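Local atomic coordinates of syndapin (Drosophila melanogaster, PDB entry 3I2W), a protein that probably binds membrane phospholipids through its F-BAR domain and takes part in endocytosis, regulating the internalisation of plasma-membrane proteins. Residues Asn156-Ala161 with Lys174-Val179; Asp121-Ala126 with Thr212-Lys217. One frame throughout, in Å; residues are numbered along the deposited sequence.

Contact 1: Asn156-Ala161 with Lys174-Val179; sequences NQERNA and KMHDRV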
loop_
_atom_site.group_PDB
_atom_site.type_symbol
_atom_site.label_atom_id
_atom_site.label_comp_id
_atom_site.label_asym_id
_atom_site.label_seq_id
_atom_site.Cartn_x
_atom_site.Cartn_y
_atom_site.Cartn_z
ATOM N N ASN B 156 76.087 31.439 6.692
ATOM C CA ASN B 156 76.467 30.922 7.988
ATOM C C ASN B 156 77.843 30.302 8.057
ATOM O O ASN B 156 78.599 30.562 9.005
ATOM C CB ASN B 156 75.466 29.881 8.436
ATOM C CG ASN B 156 74.487 30.437 9.413
ATOM O OD1 ASN B 156 74.693 31.533 9.953
ATOM N ND2 ASN B 156 73.402 29.700 9.661
ATOM N N GLN B 157 78.157 29.457 7.080
ATOM C CA GLN B 157 79.415 28.752 7.108
ATOM C C GLN B 157 80.561 29.689 6.855
ATOM O O GLN B 157 81.622 29.509 7.421
ATOM C CB GLN B 157 79.469 27.632 6.112
ATOM C CG GLN B 157 78.275 26.760 6.092
ATOM C CD GLN B 157 78.346 25.853 4.891
ATOM O OE1 GLN B 157 79.409 25.296 4.606
ATOM N NE2 GLN B 157 77.236 25.722 4.152
ATOM N N GLU B 158 80.360 30.693 6.019
ATOM C CA GLU B 158 81.362 31.715 5.875
ATOM C C GLU B 158 81.661 32.418 7.210
ATOM O O GLU B 158 82.812 32.718 7.481
ATOM C CB GLU B 158 80.970 32.727 4.814
ATOM C CG GLU B 158 82.167 33.504 4.303
ATOM C CD GLU B 158 81.790 34.663 3.416
ATOM O OE1 GLU B 158 81.014 35.532 3.876
ATOM O OE2 GLU B 158 82.290 34.716 2.262
ATOM N N ARG B 159 80.635 32.668 8.027
ATOM C CA ARG B 159 80.810 33.138 9.404
ATOM C C ARG B 159 81.984 32.459 10.109
ATOM O O ARG B 159 82.965 33.111 10.488
ATOM C CB ARG B 159 79.531 32.892 10.209
ATOM C CG ARG B 159 79.716 32.829 11.748
ATOM C CD ARG B 159 79.814 34.212 12.423
ATOM N NE ARG B 159 78.501 34.864 12.526
ATOM C CZ ARG B 159 77.984 35.706 11.623
ATOM N NH1 ARG B 159 78.663 36.030 10.523
ATOM N NH2 ARG B 159 76.779 36.234 11.824
ATOM N N ASN B 160 81.876 31.138 10.255
ATOM C CA ASN B 160 82.844 30.321 11.014
ATOM C C ASN B 160 84.000 29.725 10.199
ATOM O O ASN B 160 84.544 28.680 10.523
ATOM C CB ASN B 160 82.098 29.246 11.794
ATOM C CG ASN B 160 80.671 29.083 11.313
ATOM O OD1 ASN B 160 80.359 28.134 10.599
ATOM N ND2 ASN B 160 79.801 30.030 11.673
ATOM N N ALA B 161 84.358 30.426 9.136
ATOM C CA ALA B 161 85.557 30.168 8.353
ATOM C C ALA B 161 86.519 31.312 8.615
ATOM O O ALA B 161 87.721 31.101 8.792
ATOM C CB ALA B 161 85.228 30.093 6.826
ATOM N N LYS B 174 86.433 28.771 -1.356
ATOM C CA LYS B 174 85.264 28.029 -1.792
ATOM C C LYS B 174 84.003 28.550 -1.099
ATOM O O LYS B 174 82.984 28.763 -1.739
ATOM C CB LYS B 174 85.437 26.541 -1.521
ATOM C CG LYS B 174 84.398 25.637 -2.220
ATOM C CD LYS B 174 83.608 24.708 -1.229
ATOM C CE LYS B 174 83.160 23.364 -1.889
ATOM N NZ LYS B 174 84.279 22.347 -2.026
HETATM N N MSE B 175 84.086 28.789 0.200
HETATM C CA MSE B 175 82.967 29.273 0.963
HETATM C C MSE B 175 82.544 30.656 0.595
HETATM O O MSE B 175 81.358 30.943 0.579
HETATM C CB MSE B 175 83.273 29.240 2.437
HETATM C CG MSE B 175 82.555 28.077 3.122
HETATM SE SE MSE B 175 83.577 27.520 4.675
HETATM C CE MSE B 175 82.792 25.699 4.844
ATOM N N HIS B 176 83.502 31.523 0.310
ATOM C CA HIS B 176 83.217 32.852 -0.147
ATOM C C HIS B 176 82.510 32.736 -1.503
ATOM O O HIS B 176 81.523 33.528 -1.743
ATOM C CB HIS B 176 84.495 33.643 -0.273
ATOM C CG HIS B 176 84.342 34.960 -0.980
ATOM N ND1 HIS B 176 84.337 36.170 -0.289
ATOM C CD2 HIS B 176 84.234 35.277 -2.308
ATOM C CE1 HIS B 176 84.228 37.183 -1.157
ATOM N NE2 HIS B 176 84.155 36.666 -2.389
ATOM N N ASP B 177 82.956 31.829 -2.377
ATOM C CA ASP B 177 82.390 31.746 -3.697
ATOM C C ASP B 177 80.982 31.240 -3.638
ATOM O O ASP B 177 80.142 31.740 -4.379
ATOM C CB ASP B 177 83.213 30.846 -4.604
ATOM C CG ASP B 177 84.508 31.485 -5.050
ATOM O OD1 ASP B 177 84.801 32.672 -4.695
ATOM O OD2 ASP B 177 85.238 30.775 -5.763
ATOM N N ARG B 178 80.739 30.243 -2.780
ATOM C CA ARG B 178 79.409 29.681 -2.581
ATOM C C ARG B 178 78.396 30.732 -2.186
ATOM O O ARG B 178 77.333 30.766 -2.745
ATOM C CB ARG B 178 79.432 28.637 -1.511
ATOM C CG ARG B 178 79.184 27.251 -1.985
ATOM C CD ARG B 178 78.978 26.367 -0.751
ATOM N NE ARG B 178 79.630 25.062 -0.887
ATOM C CZ ARG B 178 79.504 24.052 -0.018
ATOM N NH1 ARG B 178 78.743 24.188 1.069
ATOM N NH2 ARG B 178 80.148 22.901 -0.236
ATOM N N VAL B 179 78.724 31.596 -1.236
ATOM C CA VAL B 179 77.806 32.663 -0.804
ATOM C C VAL B 179 77.364 33.526 -1.972
ATOM O O VAL B 179 76.200 33.665 -2.234
ATOM C CB VAL B 179 78.437 33.562 0.299
ATOM C CG1 VAL B 179 77.647 34.835 0.490
ATOM C CG2 VAL B 179 78.546 32.797 1.613
#

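Contact 2: Asp121-Ala126 with Thr212-Lys217; sequences DLFKKA and TSVFEK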
loop_
_atom_site.group_PDB
_atom_site.type_symbol
_atom_site.label_atom_id
_atom_site.label_comp_id
_atom_site.label_asym_id
_atom_site.label_seq_id
_atom_site.Cartn_x
_atom_site.Cartn_y
_atom_site.Cartn_z
ATOM N N ASP B 121 37.084 14.774 -20.208
ATOM C CA ASP B 121 38.015 15.084 -21.286
ATOM C C ASP B 121 37.920 16.546 -21.715
ATOM O O ASP B 121 38.920 17.197 -21.898
ATOM C CB ASP B 121 37.807 14.131 -22.473
ATOM C CG ASP B 121 38.296 12.697 -22.164
ATOM O OD1 ASP B 121 38.747 12.409 -21.036
ATOM O OD2 ASP B 121 38.204 11.794 -23.016
ATOM N N LEU B 122 36.737 17.098 -21.820
ATOM C CA LEU B 122 36.659 18.424 -22.315
ATOM C C LEU B 122 37.175 19.368 -21.263
ATOM O O LEU B 122 37.820 20.341 -21.606
ATOM C CB LEU B 122 35.243 18.731 -22.683
ATOM C CG LEU B 122 35.057 19.969 -23.505
ATOM C CD1 LEU B 122 35.646 19.714 -24.854
ATOM C CD2 LEU B 122 33.585 20.268 -23.626
ATOM N N PHE B 123 36.910 19.103 -19.987
ATOM C CA PHE B 123 37.429 19.945 -18.916
ATOM C C PHE B 123 38.941 19.812 -18.852
ATOM O O PHE B 123 39.668 20.761 -18.577
ATOM C CB PHE B 123 36.931 19.479 -17.580
ATOM C CG PHE B 123 35.692 20.152 -17.114
ATOM C CD1 PHE B 123 35.669 21.518 -16.850
ATOM C CD2 PHE B 123 34.544 19.415 -16.877
ATOM C CE1 PHE B 123 34.522 22.127 -16.381
ATOM C CE2 PHE B 123 33.411 20.036 -16.406
ATOM C CZ PHE B 123 33.402 21.390 -16.148
ATOM N N LYS B 124 39.416 18.600 -19.065
ATOM C CA LYS B 124 40.791 18.336 -18.852
ATOM C C LYS B 124 41.510 19.143 -19.891
ATOM O O LYS B 124 42.514 19.724 -19.602
ATOM C CB LYS B 124 41.059 16.845 -18.983
ATOM C CG LYS B 124 42.391 16.396 -18.492
ATOM C CD LYS B 124 42.734 15.058 -19.069
ATOM C CE LYS B 124 44.174 14.694 -18.735
ATOM N NZ LYS B 124 44.355 14.606 -17.240
ATOM N N LYS B 125 40.966 19.213 -21.100
ATOM C CA LYS B 125 41.579 19.950 -22.189
ATOM C C LYS B 125 41.522 21.434 -21.865
ATOM O O LYS B 125 42.504 22.128 -21.804
ATOM C CB LYS B 125 40.790 19.678 -23.422
ATOM C CG LYS B 125 41.653 19.376 -24.637
ATOM C CD LYS B 125 40.892 19.663 -25.933
ATOM C CE LYS B 125 40.288 21.044 -25.839
ATOM N NZ LYS B 125 40.078 21.507 -27.203
ATOM N N ALA B 126 40.338 21.922 -21.618
ATOM C CA ALA B 126 40.178 23.232 -21.081
ATOM C C ALA B 126 41.141 23.613 -19.948
ATOM O O ALA B 126 41.383 24.774 -19.772
ATOM C CB ALA B 126 38.767 23.371 -20.620
ATOM N N THR B 212 34.172 28.026 -18.060
ATOM C CA THR B 212 32.778 28.454 -17.965
ATOM C C THR B 212 31.949 27.826 -19.059
ATOM O O THR B 212 30.778 27.527 -18.933
ATOM C CB THR B 212 32.748 29.916 -18.054
ATOM O OG1 THR B 212 33.579 30.409 -17.000
ATOM C CG2 THR B 212 31.370 30.484 -17.796
ATOM N N SER B 213 32.613 27.532 -20.130
ATOM C CA SER B 213 31.942 27.193 -21.295
ATOM C C SER B 213 31.620 25.732 -21.181
ATOM O O SER B 213 30.554 25.304 -21.588
ATOM C CB SER B 213 32.889 27.481 -22.419
ATOM O OG SER B 213 32.381 26.921 -23.572
ATOM N N VAL B 214 32.557 24.965 -20.632
ATOM C CA VAL B 214 32.397 23.511 -20.413
ATOM C C VAL B 214 31.396 23.282 -19.310
ATOM O O VAL B 214 30.587 22.391 -19.418
ATOM C CB VAL B 214 33.704 22.838 -20.015
ATOM C CG1 VAL B 214 33.481 21.408 -19.709
ATOM C CG2 VAL B 214 34.649 22.903 -21.143
ATOM N N PHE B 215 31.438 24.111 -18.272
ATOM C CA PHE B 215 30.572 23.968 -17.140
ATOM C C PHE B 215 29.146 24.158 -17.552
ATOM O O PHE B 215 28.256 23.504 -17.050
ATOM C CB PHE B 215 30.886 25.042 -16.140
ATOM C CG PHE B 215 30.068 24.966 -14.885
ATOM C CD1 PHE B 215 30.252 23.933 -13.976
ATOM C CD2 PHE B 215 29.156 25.952 -14.583
ATOM C CE1 PHE B 215 29.513 23.868 -12.815
ATOM C CE2 PHE B 215 28.440 25.931 -13.383
ATOM C CZ PHE B 215 28.599 24.890 -12.515
ATOM N N GLU B 216 28.917 25.064 -18.482
ATOM C CA GLU B 216 27.562 25.412 -18.786
ATOM C C GLU B 216 26.957 24.330 -19.673
ATOM O O GLU B 216 25.728 24.105 -19.621
ATOM C CB GLU B 216 27.443 26.836 -19.331
ATOM C CG GLU B 216 27.361 27.909 -18.217
ATOM C CD GLU B 216 26.157 27.739 -17.245
ATOM O OE1 GLU B 216 25.076 27.294 -17.725
ATOM O OE2 GLU B 216 26.279 28.049 -16.006
ATOM N N LYS B 217 27.795 23.633 -20.438
ATOM C CA LYS B 217 27.341 22.469 -21.151
ATOM C C LYS B 217 26.705 21.473 -20.166
ATOM O O LYS B 217 25.691 20.783 -20.486
ATOM C CB LYS B 217 28.495 21.785 -21.867
ATOM C CG LYS B 217 28.792 22.296 -23.280
ATOM C CD LYS B 217 30.227 21.919 -23.781
ATOM C CE LYS B 217 30.541 22.343 -25.289
ATOM N NZ LYS B 217 30.472 23.854 -25.339
#

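Contact 1: Asn156-Ala161 with Lys174-Val179
Met175, present as selenomethionine, reaches from helix 169-240 to Ala161 and Gln157 and provides most of the apolar part of this contact. Its SE atom lies 3.7 Å from CB of Ala161, a side chain small enough to let the long selenoether chain lie close to the opposite backbone. Further out, the Met175 and Gln157 side chains cross at about a right angle, which brings Met175 CE to 3.4 Å from Gln157 OE1. A flexible, unbranched chain suits this place because it can span the gap between the two backbones. A second apolar touch is made by Val179, whose CG2 methyl sits 4.0 Å from CB of Glu158.

The polar ends gather around this strip without joining across it. Glu158 has CG anti to the backbone N (chi1 -160°) and an extended chain beyond, which carries its carboxylate alongside His176, both side chains pointing the same way. Glu158 OE2 comes to 3.2 Å from His176 CA, approaching the imidazole obliquely. Both ends of the Gln157 amide, OE1 and NE2, lie 3.8 Å from Arg178 NH1, with NE2 near the guanidinium plane and the two planes 79° apart. That amide nitrogen is already engaged, donating to the Ser153 carbonyl one turn earlier in its own helix, while Asp177 pairs with Lys173.

A carboxylate beside a histidine would probably favour the protonated imidazole, but between the two segments the contact rests on van der Waals packing, the polar groups finding partners such as Ser153 and Lys173 on their own helices.

Contact 2: Asp121-Ala126 with Thr212-Lys217
The Phe123 ring receives Val214 on one face: the CG1 methyl stands 3.3 Å from the ring centroid and only 2° off the ring normal, a CH-pi contact centred over the middle of the ring. At the far end of the ring, Phe123 CZ lies 4.0 Å from Phe215 CA, which is placed obliquely to the ring. The same ring stacks with Tyr10, and Phe123 touches Phe4 and Thr14, so a broad, flat residue suits a place where several parts of the chain converge.

Val214 uses both its methyls. With CG1 anti to the backbone N (chi1 176°) and turned onto the ring, the other methyl is left for the neighbouring aliphatic groups: Val214 CG2 is 3.8 Å from Leu122 CD2 and 4.2 Å from Ala126 CB. Beta branching thus lets one residue touch an aromatic face and the neighbouring aliphatic groups of helix 114-159 at once, and the small alanine leaves room for it. At the margin, Lys217 lays its aliphatic chain across Leu122, with Lys217 CD 3.7 Å from Leu122 CD2, suiting a residue that is greasy along its length and charged at its end.

The two helix segments run antiparallel at 168°, their axes 9.7 Å apart, and Phe215 and Thr212 pack on Gly276 and Ile277 of the second subunit. This is antiparallel helix packing within the elongated helical bundle of the F-BAR domain, which dimerises, here close to the second subunit.

Both contacts join helix 114-159 to helix 169-240, and contact 1 is nested inside the chain loop that contact 2 closes. Their centres lie about 53 Å apart, so the same two helices run side by side over at least that distance. The centre of contact 2 lies about 23 Å from the centre of the chain, beside the N-terminal segment and the second subunit; three of its six touching residues are buried, in an aromatic-aliphatic core. That of contact 1 lies about 66 Å away, near the connection between the two helices, and no other chain of the assembly touches it. There, polar and charged chains flank a thin apolar strip, in keeping with its more exposed place.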